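Local coordinates for hypothetical protein (Pseudomonas aeruginosa, PDB 1U69), which is of unknown function but belongs to the PhnB-like family of the glyoxalase clan and may have a part in drug resistance, at residues W109-D112 / I116-Q119; E26-S31 / N95-N100; F56-I61 / F78-A83; A88-L93 / W118-R123. All blocks are in the same frame, centred on the assembly; numbering follows the deposited sequence.

Overall arrangement
The four contacts lie in and around the sheet built of strands 78-84, 117-122, 109-111 and 103-104. Contact 1 is a hairpin within that sheet; contact 3 packs the turn 58-61 against its strand 78-84. Contact 4 lays helix 87-99 over strand 117-122, and contact 2 joins the same helix to the end of helix 17-27. All centres lie about 10 to 12 Å from one another. Contacts 1 and 4 share Trp118 and Gln119. Trp118 CZ3 lies 3.4 Å from Phe28 CZ, and Trp118 CH2 is 3.4 Å from Phe80 CD2. Gln119 N to Phe80 O, a probable hydrogen bond of 2.8 Å, links both to contact 3. No ligand or active site is established here.

Contact 1. Residues W109-D112 / I116-Q119; sequences WCRD and ISWQ
Trp109 and Gln119 project together from one face of an antiparallel hairpin. The side-chain amide plane is only 7° from that of the indole, so the two are stacked. Gln119 CG sits over the five-membered ring of Trp109, 3.5 Å from its centroid and close to the ring normal, a CH-pi contact over the face. Cys110 and Trp118 form the hydrogen-bonded pair of the ladder: Cys110 N to Trp118 O is 2.8 Å, and the return bond from Trp118 N to Cys110 O is 2.9 Å. A water adds a link, 2.8 Å from Cys110 O, to which it donates, and 2.6 Å from Ser117 OG; it also lies in the indole plane at the edge of Trp109.

Beyond the last bridge Asp112 N still bonds Ile116 O at 2.9 Å, and the Asp112 carboxylate accepts three more N-H donors. Its CG stands between the backbone N and the carbonyl carbon (chi1 70°), which sets the carboxylate between Ile116 N and the Trp118 indole. Asp112 OD1 receives Ile116 N at 3.0 Å and also Trp114 N, the latter closing an Asx turn. Trp118 NE1 reaches Asp112 OD2 at 3.0 Å in a nearly straight bond (170°). That oxygen lies almost in the indole plane, whereas the N-H approaches from above the carboxylate plane. Tyr24 OH is a second partner of OD2, so both oxygens of this buried group are gripped twice.

The Cys110 and Trp118 face turns to helix 87-99 and to the Phe28 ring stacked on Trp118, while strand 78-84 pairs, parallel, with the edge of strand 117-122 away from strand 109-111.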
loop_
_atom_site.group_PDB
_atom_site.type_symbol
_atom_site.label_atom_id
_atom_site.label_comp_id
_atom_site.label_asym_id
_atom_site.label_seq_id
_atom_site.Cartn_x
_atom_site.Cartn_y
_atom_site.Cartn_z
ATOM N N TRP A 109 -18.754 2.369 -11.626
ATOM C CA TRP A 109 -19.137 3.312 -10.585
ATOM C C TRP A 109 -20.505 2.982 -9.998
ATOM O O TRP A 109 -21.450 2.638 -10.720
ATOM C CB TRP A 109 -19.178 4.729 -11.145
ATOM C CG TRP A 109 -17.835 5.304 -11.572
ATOM C CD1 TRP A 109 -17.026 4.880 -12.589
ATOM C CD2 TRP A 109 -17.191 6.447 -11.003
ATOM N NE1 TRP A 109 -15.910 5.683 -12.679
ATOM C CE2 TRP A 109 -15.988 6.654 -11.712
ATOM C CE3 TRP A 109 -17.508 7.319 -9.946
ATOM C CZ2 TRP A 109 -15.103 7.698 -11.399
ATOM C CZ3 TRP A 109 -16.627 8.360 -9.642
ATOM C CH2 TRP A 109 -15.445 8.531 -10.370
ATOM N N CYS A 110 -20.611 3.147 -8.688
ATOM C CA CYS A 110 -21.861 3.068 -7.963
ATOM C C CYS A 110 -21.765 3.983 -6.736
ATOM O O CYS A 110 -20.750 4.675 -6.531
ATOM C CB CYS A 110 -22.151 1.615 -7.583
ATOM S SG CYS A 110 -20.892 0.862 -6.531
ATOM N N ARG A 111 -22.841 4.054 -5.970
ATOM C CA ARG A 111 -22.945 4.964 -4.847
ATOM C C ARG A 111 -23.558 4.247 -3.663
ATOM O O ARG A 111 -24.502 3.476 -3.822
ATOM C CB ARG A 111 -23.809 6.165 -5.234
ATOM C CG ARG A 111 -23.237 6.956 -6.367
ATOM C CD ARG A 111 -23.420 8.449 -6.244
ATOM N NE ARG A 111 -24.828 8.785 -6.313
ATOM C CZ ARG A 111 -25.430 9.366 -7.344
ATOM N NH1 ARG A 111 -24.744 9.722 -8.437
ATOM N NH2 ARG A 111 -26.732 9.592 -7.275
ATOM N N ASP A 112 -23.032 4.505 -2.470
ATOM C CA ASP A 112 -23.591 3.881 -1.273
ATOM C C ASP A 112 -24.747 4.700 -0.685
ATOM O O ASP A 112 -25.121 5.762 -1.190
ATOM C CB ASP A 112 -22.512 3.517 -0.234
ATOM C CG ASP A 112 -21.862 4.711 0.447
ATOM O OD1 ASP A 112 -22.468 5.804 0.513
ATOM O OD2 ASP A 112 -20.730 4.582 1.017
ATOM N N ILE A 116 -21.645 8.199 -1.032
ATOM C CA ILE A 116 -20.220 8.128 -1.377
ATOM C C ILE A 116 -20.051 7.255 -2.607
ATOM O O ILE A 116 -20.692 6.212 -2.726
ATOM C CB ILE A 116 -19.423 7.592 -0.183
ATOM C CG1 ILE A 116 -19.439 8.651 0.926
ATOM C CG2 ILE A 116 -18.008 7.210 -0.592
ATOM C CD1 ILE A 116 -19.220 8.112 2.272
ATOM N N SER A 117 -19.198 7.684 -3.522
ATOM C CA SER A 117 -18.956 6.959 -4.760
ATOM C C SER A 117 -17.911 5.855 -4.586
ATOM O O SER A 117 -16.843 6.073 -4.016
ATOM C CB SER A 117 -18.482 7.909 -5.866
ATOM O OG SER A 117 -19.552 8.710 -6.382
ATOM N N TRP A 118 -18.237 4.672 -5.084
ATOM C CA TRP A 118 -17.321 3.541 -5.148
ATOM C C TRP A 118 -17.191 3.120 -6.599
ATOM O O TRP A 118 -18.153 3.223 -7.347
ATOM C CB TRP A 118 -17.879 2.361 -4.337
ATOM C CG TRP A 118 -17.978 2.637 -2.886
ATOM C CD1 TRP A 118 -18.962 3.336 -2.255
ATOM C CD2 TRP A 118 -17.048 2.251 -1.872
ATOM N NE1 TRP A 118 -18.706 3.401 -0.906
ATOM C CE2 TRP A 118 -17.537 2.743 -0.645
ATOM C CE3 TRP A 118 -15.848 1.529 -1.875
ATOM C CZ2 TRP A 118 -16.878 2.539 0.564
ATOM C CZ3 TRP A 118 -15.187 1.336 -0.668
ATOM C CH2 TRP A 118 -15.701 1.847 0.530
ATOM N N GLN A 119 -16.002 2.665 -6.986
ATOM C CA GLN A 119 -15.780 1.998 -8.263
ATOM C C GLN A 119 -15.367 0.561 -7.961
ATOM O O GLN A 119 -14.428 0.331 -7.210
ATOM C CB GLN A 119 -14.667 2.672 -9.058
ATOM C CG GLN A 119 -14.946 4.103 -9.477
ATOM C CD GLN A 119 -13.728 4.695 -10.144
ATOM O OE1 GLN A 119 -13.274 4.161 -11.158
ATOM N NE2 GLN A 119 -13.174 5.772 -9.576
HETATM O O HOH W 1 -20.507 6.968 -8.126
#

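Contact 2. Residues E26-S31 / N95-N100; sequences ETFPDS and NAIVDN
Thr27 and Ala96 meet methyl to methyl where the C-terminal end of helix 17-27 comes up against helix 87-99, a helix-to-helix junction in this PhnB-like member of the glyoxalase clan. The junction is small, burying 127 Å² in all, and is made by four residues.

The tight part is formed by the buried Thr27, Phe28 and Ile97. The threonine torsion (chi1 -69°) divides the work of its branches: CG2, anti to the backbone N, goes to the alanine, while OG1 turns back to bond Phe23 O in its own helix. The same CG2 lies over the centre of the Phe28 ring, 4.1 Å above its plane. At the rim of that ring Ile97 arrives at about a right angle, its CD1 near the ring plane and 3.7 Å from Phe28 CZ. Trp118 stacks on Phe28, joining this corner to the sheet, and Arg92 NH1 adds a hydrogen bond from helix 87-99 to Thr27 O.

Toward solvent stands Ala96, which is partly exposed. Its CB is 3.5 Å from Thr27 CG2, between backbones whose nearest CA atoms, of Thr27 and Ala96, are 6.9 Å apart.

At Phe28 the chain leaves the helix, and the loop 28-30 swings away, carrying Asp30 to salt bridges with Arg123 of the third subunit and Lys6 of the fourth. That bend is braced locally by Ser31, whose OG donates to Pro29 O at 2.8 Å, from 51° above the carbonyl plane.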
loop_
_atom_site.group_PDB
_atom_site.type_symbol
_atom_site.label_atom_id
_atom_site.label_comp_id
_atom_site.label_asym_id
_atom_site.label_seq_id
_atom_site.Cartn_x
_atom_site.Cartn_y
_atom_site.Cartn_z
ATOM N N GLU A 26 -18.300 -4.968 7.500
ATOM C CA GLU A 26 -18.907 -6.272 7.294
ATOM C C GLU A 26 -19.041 -6.598 5.803
ATOM O O GLU A 26 -19.280 -7.744 5.444
ATOM C CB GLU A 26 -20.242 -6.374 8.029
ATOM C CG GLU A 26 -21.309 -5.422 7.547
ATOM C CD GLU A 26 -22.431 -5.211 8.557
ATOM O OE1 GLU A 26 -22.380 -5.788 9.667
ATOM O OE2 GLU A 26 -23.356 -4.449 8.225
ATOM N N THR A 27 -18.835 -5.596 4.949
ATOM C CA THR A 27 -19.005 -5.738 3.503
ATOM C C THR A 27 -17.700 -6.039 2.796
ATOM O O THR A 27 -17.616 -6.966 2.022
ATOM C CB THR A 27 -19.614 -4.451 2.920
ATOM O OG1 THR A 27 -20.971 -4.315 3.374
ATOM C CG2 THR A 27 -19.734 -4.520 1.395
ATOM N N PHE A 28 -16.685 -5.220 3.035
ATOM C CA PHE A 28 -15.429 -5.353 2.320
ATOM C C PHE A 28 -14.452 -6.228 3.091
ATOM O O PHE A 28 -14.476 -6.263 4.322
ATOM C CB PHE A 28 -14.814 -3.972 2.103
ATOM C CG PHE A 28 -15.669 -3.060 1.288
ATOM C CD1 PHE A 28 -15.748 -3.220 -0.086
ATOM C CD2 PHE A 28 -16.382 -2.032 1.886
ATOM C CE1 PHE A 28 -16.540 -2.359 -0.848
ATOM C CE2 PHE A 28 -17.187 -1.187 1.138
ATOM C CZ PHE A 28 -17.267 -1.343 -0.220
ATOM N N PRO A 29 -13.549 -6.894 2.378
ATOM C CA PRO A 29 -12.494 -7.662 3.036
ATOM C C PRO A 29 -11.504 -6.749 3.751
ATOM O O PRO A 29 -11.378 -5.562 3.375
ATOM C CB PRO A 29 -11.807 -8.359 1.863
ATOM C CG PRO A 29 -12.011 -7.438 0.727
ATOM C CD PRO A 29 -13.400 -6.907 0.911
ATOM N N ASP A 30 -10.786 -7.285 4.736
ATOM C CA ASP A 30 -9.722 -6.545 5.432
ATOM C C ASP A 30 -10.161 -5.137 5.837
ATOM O O ASP A 30 -9.472 -4.134 5.596
ATOM C CB ASP A 30 -8.445 -6.492 4.577
ATOM C CG ASP A 30 -7.206 -6.222 5.404
ATOM O OD1 ASP A 30 -7.122 -6.721 6.532
ATOM O OD2 ASP A 30 -6.250 -5.522 5.012
ATOM N N SER A 31 -11.338 -5.064 6.443
ATOM C CA SER A 31 -11.899 -3.797 6.889
ATOM C C SER A 31 -12.459 -3.930 8.308
ATOM O O SER A 31 -12.948 -4.997 8.704
ATOM C CB SER A 31 -12.968 -3.326 5.899
ATOM O OG SER A 31 -12.457 -3.266 4.571
ATOM N N ASN A 95 -23.111 -5.394 -5.712
ATOM C CA ASN A 95 -24.450 -5.628 -5.195
ATOM C C ASN A 95 -24.599 -5.156 -3.754
ATOM O O ASN A 95 -25.641 -4.621 -3.382
ATOM C CB ASN A 95 -24.800 -7.099 -5.310
ATOM C CG ASN A 95 -25.093 -7.521 -6.734
ATOM O OD1 ASN A 95 -25.483 -6.708 -7.583
ATOM N ND2 ASN A 95 -24.891 -8.806 -7.011
ATOM N N ALA A 96 -23.561 -5.339 -2.948
ATOM C CA ALA A 96 -23.608 -4.909 -1.552
ATOM C C ALA A 96 -23.843 -3.417 -1.418
ATOM O O ALA A 96 -24.709 -2.990 -0.650
ATOM C CB ALA A 96 -22.333 -5.315 -0.829
ATOM N N ILE A 97 -23.091 -2.629 -2.193
ATOM C CA ILE A 97 -23.173 -1.173 -2.138
ATOM C C ILE A 97 -24.523 -0.713 -2.685
ATOM O O ILE A 97 -25.207 0.127 -2.090
ATOM C CB ILE A 97 -21.985 -0.522 -2.916
ATOM C CG1 ILE A 97 -20.645 -0.885 -2.253
ATOM C CG2 ILE A 97 -22.147 0.978 -3.006
ATOM C CD1 ILE A 97 -19.464 -0.875 -3.210
ATOM N N VAL A 98 -24.902 -1.256 -3.828
ATOM C CA VAL A 98 -26.089 -0.811 -4.534
ATOM C C VAL A 98 -27.352 -1.231 -3.775
ATOM O O VAL A 98 -28.280 -0.438 -3.590
ATOM C CB VAL A 98 -26.104 -1.382 -5.978
ATOM C CG1 VAL A 98 -27.461 -1.143 -6.662
ATOM C CG2 VAL A 98 -24.983 -0.750 -6.795
ATOM N N ASP A 99 -27.359 -2.457 -3.291
ATOM C CA ASP A 99 -28.557 -2.964 -2.637
ATOM C C ASP A 99 -28.843 -2.265 -1.314
ATOM O O ASP A 99 -29.994 -2.112 -0.962
ATOM C CB ASP A 99 -28.461 -4.457 -2.362
ATOM C CG ASP A 99 -28.450 -5.294 -3.623
ATOM O OD1 ASP A 99 -28.891 -4.819 -4.701
ATOM O OD2 ASP A 99 -28.002 -6.459 -3.594
ATOM N N ASN A 100 -27.819 -1.899 -0.552
ATOM C CA ASN A 100 -28.061 -1.277 0.756
ATOM C C ASN A 100 -28.343 0.209 0.638
ATOM O O ASN A 100 -27.565 1.031 1.120
ATOM C CB ASN A 100 -26.903 -1.511 1.730
ATOM C CG ASN A 100 -27.109 -0.796 3.075
ATOM O OD1 ASN A 100 -28.158 -0.935 3.729
ATOM N ND2 ASN A 100 -26.113 -0.021 3.484
#

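Contact 3. Residues F56-I61 / F78-A83; sequences FRVMGI and FSFQVA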
loop_
_atom_site.group_PDB
_atom_site.type_symbol
_atom_site.label_atom_id
_atom_site.label_comp_id
_atom_site.label_asym_id
_atom_site.label_seq_id
_atom_site.Cartn_x
_atom_site.Cartn_y
_atom_site.Cartn_z
ATOM N N PHE A 56 -12.003 4.049 11.167
ATOM C CA PHE A 56 -12.165 2.745 10.541
ATOM C C PHE A 56 -11.143 2.555 9.441
ATOM O O PHE A 56 -10.459 3.499 9.082
ATOM C CB PHE A 56 -13.606 2.529 10.046
ATOM C CG PHE A 56 -14.041 3.425 8.888
ATOM C CD1 PHE A 56 -14.005 2.965 7.577
ATOM C CD2 PHE A 56 -14.559 4.696 9.125
ATOM C CE1 PHE A 56 -14.439 3.780 6.525
ATOM C CE2 PHE A 56 -15.019 5.480 8.077
ATOM C CZ PHE A 56 -14.950 5.019 6.789
ATOM N N ARG A 57 -10.984 1.322 8.975
ATOM C CA ARG A 57 -10.033 1.028 7.908
ATOM C C ARG A 57 -10.743 0.248 6.847
ATOM O O ARG A 57 -11.473 -0.697 7.165
ATOM C CB ARG A 57 -8.845 0.216 8.437
ATOM C CG ARG A 57 -7.694 0.035 7.445
ATOM C CD ARG A 57 -6.555 -0.806 7.990
ATOM N NE ARG A 57 -7.135 -1.882 8.773
ATOM C CZ ARG A 57 -7.108 -1.965 10.105
ATOM N NH1 ARG A 57 -6.449 -1.076 10.856
ATOM N NH2 ARG A 57 -7.706 -2.977 10.696
ATOM N N VAL A 58 -10.560 0.626 5.583
ATOM C CA VAL A 58 -11.109 -0.160 4.480
ATOM C C VAL A 58 -10.026 -0.579 3.497
ATOM O O VAL A 58 -9.476 0.242 2.795
ATOM C CB VAL A 58 -12.275 0.559 3.714
ATOM C CG1 VAL A 58 -13.510 0.567 4.566
ATOM C CG2 VAL A 58 -11.929 1.973 3.309
HETATM N N MSE A 59 -9.691 -1.862 3.496
HETATM C CA MSE A 59 -8.753 -2.419 2.527
HETATM C C MSE A 59 -7.444 -1.612 2.434
HETATM O O MSE A 59 -6.989 -1.276 1.338
HETATM C CB MSE A 59 -9.435 -2.523 1.161
HETATM C CG MSE A 59 -10.555 -3.545 1.139
HETATM SE SE MSE A 59 -11.650 -3.426 -0.449
HETATM C CE MSE A 59 -12.716 -1.798 -0.042
ATOM N N GLY A 60 -6.842 -1.342 3.589
ATOM C CA GLY A 60 -5.532 -0.702 3.645
ATOM C C GLY A 60 -5.572 0.795 3.849
ATOM O O GLY A 60 -4.517 1.411 4.087
ATOM N N ILE A 61 -6.772 1.386 3.783
ATOM C CA ILE A 61 -6.931 2.837 3.852
ATOM C C ILE A 61 -7.478 3.256 5.218
ATOM O O ILE A 61 -8.594 2.859 5.592
ATOM C CB ILE A 61 -7.898 3.357 2.744
ATOM C CG1 ILE A 61 -7.428 2.944 1.350
ATOM C CG2 ILE A 61 -8.030 4.862 2.824
ATOM C CD1 ILE A 61 -6.068 3.402 0.979
ATOM N N PHE A 78 -14.814 12.674 -5.508
ATOM C CA PHE A 78 -14.078 11.655 -4.749
ATOM C C PHE A 78 -14.718 10.302 -4.949
ATOM O O PHE A 78 -15.952 10.187 -4.934
ATOM C CB PHE A 78 -14.078 11.969 -3.254
ATOM C CG PHE A 78 -13.701 10.792 -2.403
ATOM C CD1 PHE A 78 -12.385 10.477 -2.183
ATOM C CD2 PHE A 78 -14.670 9.976 -1.842
ATOM C CE1 PHE A 78 -12.045 9.372 -1.400
ATOM C CE2 PHE A 78 -14.339 8.874 -1.100
ATOM C CZ PHE A 78 -13.032 8.570 -0.870
ATOM N N SER A 79 -13.887 9.270 -5.087
ATOM C CA SER A 79 -14.366 7.899 -5.044
ATOM C C SER A 79 -13.270 6.951 -4.544
ATOM O O SER A 79 -12.081 7.244 -4.647
ATOM C CB SER A 79 -14.851 7.420 -6.424
ATOM O OG SER A 79 -13.827 7.534 -7.398
ATOM N N PHE A 80 -13.696 5.824 -3.990
ATOM C CA PHE A 80 -12.803 4.692 -3.697
ATOM C C PHE A 80 -12.824 3.815 -4.942
ATOM O O PHE A 80 -13.887 3.476 -5.410
ATOM C CB PHE A 80 -13.327 3.850 -2.537
ATOM C CG PHE A 80 -13.182 4.467 -1.178
ATOM C CD1 PHE A 80 -11.929 4.609 -0.590
ATOM C CD2 PHE A 80 -14.306 4.804 -0.436
ATOM C CE1 PHE A 80 -11.808 5.135 0.690
ATOM C CE2 PHE A 80 -14.187 5.327 0.848
ATOM C CZ PHE A 80 -12.949 5.489 1.406
ATOM N N GLN A 81 -11.668 3.450 -5.474
ATOM C CA GLN A 81 -11.598 2.467 -6.544
ATOM C C GLN A 81 -11.053 1.152 -5.993
ATOM O O GLN A 81 -9.934 1.059 -5.552
ATOM C CB GLN A 81 -10.733 2.951 -7.703
ATOM C CG GLN A 81 -10.719 1.984 -8.867
ATOM C CD GLN A 81 -9.929 2.506 -10.041
ATOM O OE1 GLN A 81 -10.464 3.224 -10.901
ATOM N NE2 GLN A 81 -8.676 2.145 -10.103
ATOM N N VAL A 82 -11.901 0.128 -6.018
ATOM C CA VAL A 82 -11.616 -1.165 -5.431
ATOM C C VAL A 82 -11.290 -2.128 -6.558
ATOM O O VAL A 82 -12.087 -2.322 -7.469
ATOM C CB VAL A 82 -12.830 -1.699 -4.629
ATOM C CG1 VAL A 82 -12.527 -3.085 -4.078
ATOM C CG2 VAL A 82 -13.219 -0.721 -3.509
ATOM N N ALA A 83 -10.102 -2.703 -6.496
ATOM C CA ALA A 83 -9.619 -3.626 -7.518
ATOM C C ALA A 83 -10.141 -5.019 -7.215
ATOM O O ALA A 83 -9.973 -5.508 -6.104
ATOM C CB ALA A 83 -8.121 -3.632 -7.545
#
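The Phe80 ring meets Ile61 at its edge, with Ile61 CG2 near the ring plane and 4.3 Å from Phe80 CE1. Val58 CG2 approaches the same end of the ring obliquely, 4.1 Å from Phe80 CE1. One face of Phe80 carries Phe78 from its own strand, whose CZ stands 3.7 Å above the ring centre; Phe80 CE1 in turn lies in the plane of the Phe78 ring, at its edge. Trp118 meets the Phe80 ring too, with the planes inclined by about 30°.

Farther along strand 78-83, Met59, a selenomethionine in this crystal, crosses Val82 at about a right angle. It touches both branches of the valine, Met59 SE lying 3.7 Å from Val82 CG1 and Met59 CE 3.7 Å from Val82 CG2. A bend at the last torsion (chi3 -75°) folds the methyl back so that two successive atoms can share one valine.

The partners from 56-61 are presented by a type I' turn from Val58 to Ile61, a tight hairpin link between strands 51-58 and 61-67. It is closed by Val58 N to Ile61 O at 3.0 Å and Ile61 N to Val58 O at 3.1 Å. Phe78 to Val82 pair in an antiparallel ladder with a strand of the second subunit, so the sheet runs on across the interface, and Phe78 stacks on Phe78 of that chain.

Across the contact every touching atom is carbon or selenium, while the CA atoms of Val58 and Phe80 stay 9.7 Å apart. The contact is therefore side-chain packing between two sheets by dispersion and burial of apolar surface, without directional polar bonds.

Contact 4. Residues A88-L93 / W118-R123; sequences AETDRL and WQITPR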
loop_
_atom_site.group_PDB
_atom_site.type_symbol
_atom_site.label_atom_id
_atom_site.label_comp_id
_atom_site.label_asym_id
_atom_site.label_seq_id
_atom_site.Cartn_x
_atom_site.Cartn_y
_atom_site.Cartn_z
ATOM N N ALA A 88 -16.968 -13.026 -9.376
ATOM C CA ALA A 88 -17.658 -13.289 -8.130
ATOM C C ALA A 88 -17.493 -12.134 -7.143
ATOM O O ALA A 88 -18.468 -11.687 -6.549
ATOM C CB ALA A 88 -17.164 -14.598 -7.510
ATOM N N GLU A 89 -16.263 -11.665 -6.956
ATOM C CA GLU A 89 -16.011 -10.567 -6.022
ATOM C C GLU A 89 -16.598 -9.265 -6.577
ATOM O O GLU A 89 -17.152 -8.464 -5.831
ATOM C CB GLU A 89 -14.511 -10.392 -5.741
ATOM C CG GLU A 89 -14.222 -9.164 -4.879
ATOM C CD GLU A 89 -12.767 -9.023 -4.471
ATOM O OE1 GLU A 89 -11.882 -9.245 -5.320
ATOM O OE2 GLU A 89 -12.524 -8.682 -3.299
ATOM N N THR A 90 -16.467 -9.072 -7.887
ATOM C CA THR A 90 -17.047 -7.911 -8.572
ATOM C C THR A 90 -18.530 -7.826 -8.283
ATOM O O THR A 90 -19.012 -6.809 -7.827
ATOM C CB THR A 90 -16.764 -7.984 -10.092
ATOM O OG1 THR A 90 -15.346 -8.049 -10.314
ATOM C CG2 THR A 90 -17.212 -6.711 -10.820
ATOM N N ASP A 91 -19.263 -8.919 -8.504
ATOM C CA ASP A 91 -20.694 -8.920 -8.270
ATOM C C ASP A 91 -21.038 -8.714 -6.812
ATOM O O ASP A 91 -21.958 -7.972 -6.487
ATOM C CB ASP A 91 -21.324 -10.247 -8.731
ATOM C CG ASP A 91 -21.216 -10.457 -10.217
ATOM O OD1 ASP A 91 -20.827 -9.514 -10.938
ATOM O OD2 ASP A 91 -21.487 -11.557 -10.754
ATOM N N ARG A 92 -20.294 -9.362 -5.924
ATOM C CA ARG A 92 -20.635 -9.317 -4.509
ATOM C C ARG A 92 -20.536 -7.900 -3.977
ATOM O O ARG A 92 -21.420 -7.442 -3.253
ATOM C CB ARG A 92 -19.748 -10.260 -3.686
ATOM C CG ARG A 92 -20.172 -10.335 -2.242
ATOM C CD ARG A 92 -19.243 -11.183 -1.374
ATOM N NE ARG A 92 -17.984 -10.527 -0.975
ATOM C CZ ARG A 92 -17.887 -9.521 -0.096
ATOM N NH1 ARG A 92 -18.972 -9.012 0.495
ATOM N NH2 ARG A 92 -16.683 -9.033 0.211
ATOM N N LEU A 93 -19.462 -7.198 -4.342
ATOM C CA LEU A 93 -19.202 -5.875 -3.805
ATOM C C LEU A 93 -20.131 -4.841 -4.428
ATOM O O LEU A 93 -20.684 -3.984 -3.729
ATOM C CB LEU A 93 -17.722 -5.508 -4.004
ATOM C CG LEU A 93 -16.724 -6.325 -3.165
ATOM C CD1 LEU A 93 -15.302 -5.767 -3.357
ATOM C CD2 LEU A 93 -17.100 -6.323 -1.705
ATOM N N TRP A 118 -18.237 4.672 -5.084
ATOM C CA TRP A 118 -17.321 3.541 -5.148
ATOM C C TRP A 118 -17.191 3.120 -6.599
ATOM O O TRP A 118 -18.153 3.223 -7.347
ATOM C CB TRP A 118 -17.879 2.361 -4.337
ATOM C CG TRP A 118 -17.978 2.637 -2.886
ATOM C CD1 TRP A 118 -18.962 3.336 -2.255
ATOM C CD2 TRP A 118 -17.048 2.251 -1.872
ATOM N NE1 TRP A 118 -18.706 3.401 -0.906
ATOM C CE2 TRP A 118 -17.537 2.743 -0.645
ATOM C CE3 TRP A 118 -15.848 1.529 -1.875
ATOM C CZ2 TRP A 118 -16.878 2.539 0.564
ATOM C CZ3 TRP A 118 -15.187 1.336 -0.668
ATOM C CH2 TRP A 118 -15.701 1.847 0.530
ATOM N N GLN A 119 -16.002 2.665 -6.986
ATOM C CA GLN A 119 -15.780 1.998 -8.263
ATOM C C GLN A 119 -15.367 0.561 -7.961
ATOM O O GLN A 119 -14.428 0.331 -7.210
ATOM C CB GLN A 119 -14.667 2.672 -9.058
ATOM C CG GLN A 119 -14.946 4.103 -9.477
ATOM C CD GLN A 119 -13.728 4.695 -10.144
ATOM O OE1 GLN A 119 -13.274 4.161 -11.158
ATOM N NE2 GLN A 119 -13.174 5.772 -9.576
ATOM N N ILE A 120 -16.096 -0.407 -8.511
ATOM C CA ILE A 120 -15.750 -1.802 -8.384
ATOM C C ILE A 120 -15.154 -2.186 -9.730
ATOM O O ILE A 120 -15.872 -2.385 -10.707
ATOM C CB ILE A 120 -16.980 -2.670 -8.021
ATOM C CG1 ILE A 120 -17.734 -2.089 -6.801
ATOM C CG2 ILE A 120 -16.542 -4.108 -7.796
ATOM C CD1 ILE A 120 -16.916 -1.854 -5.582
ATOM N N THR A 121 -13.824 -2.193 -9.767
ATOM C CA THR A 121 -13.043 -2.163 -11.004
ATOM C C THR A 121 -12.144 -3.390 -11.115
ATOM O O THR A 121 -11.104 -3.462 -10.475
ATOM C CB THR A 121 -12.170 -0.894 -11.027
ATOM O OG1 THR A 121 -12.994 0.262 -10.847
ATOM C CG2 THR A 121 -11.499 -0.691 -12.386
ATOM N N PRO A 122 -12.534 -4.363 -11.925
ATOM C CA PRO A 122 -11.680 -5.538 -12.122
ATOM C C PRO A 122 -10.262 -5.151 -12.550
ATOM O O PRO A 122 -10.104 -4.269 -13.387
ATOM C CB PRO A 122 -12.413 -6.299 -13.225
ATOM C CG PRO A 122 -13.821 -5.917 -13.041
ATOM C CD PRO A 122 -13.796 -4.461 -12.675
ATOM N N ARG A 123 -9.235 -5.772 -11.965
ATOM C CA ARG A 123 -7.864 -5.480 -12.379
ATOM C C ARG A 123 -7.683 -5.704 -13.894
ATOM O O ARG A 123 -6.889 -5.023 -14.533
ATOM C CB ARG A 123 -6.861 -6.339 -11.600
ATOM C CG ARG A 123 -6.592 -5.838 -10.196
ATOM C CD ARG A 123 -5.196 -6.213 -9.637
ATOM N NE ARG A 123 -4.993 -5.729 -8.264
ATOM C CZ ARG A 123 -5.560 -6.270 -7.196
ATOM N NH1 ARG A 123 -6.374 -7.310 -7.325
ATOM N NH2 ARG A 123 -5.336 -5.771 -5.992
#
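Thr90 and Ile120 run alongside one another head to tail where helix 87-99 covers strand 117-122, an alpha/beta layer of the kind built by the beta-alpha-beta-beta-beta modules of the glyoxalase clan. The short segments run nearly antiparallel (168°), with axes 8.7 Å apart.

Carbon-to-carbon packing makes up the first group. Ile120 points its CB toward the helix and spreads its branches along it. Its chi1 of -51° sets CG1 beside the backbone N and leaves CG2 anti to it, so that Ile120 CG2 lies 4.0 Å from Thr90 CG2. The other branch ends in CD1, 4.1 Å from Leu93 CB, almost one helical turn further on. Pro122 meets Thr90 at about a right angle, its CG 4.1 Å from Thr90 CG2. Pro122 is at the N-cap position of helix 123-129, so the contact reaches the last residue of the strand.

Polar bonds lie around this packing and not across it. Thr90 OG1 is hydrogen-bonded to Asp86 O, four residues earlier in the chain, and to Thr84 OG1. Arg123 pairs with Asp85 of the same chain, while Glu89 reaches Lys6 of the second subunit.

Van der Waals contacts of carbon with oxygen form the last group. Ile120 CG2 rests 3.7 Å from the backbone oxygen, Thr90 O, and on the side-chain oxygen Pro122 CG comes to 3.8 Å from Thr90 OG1.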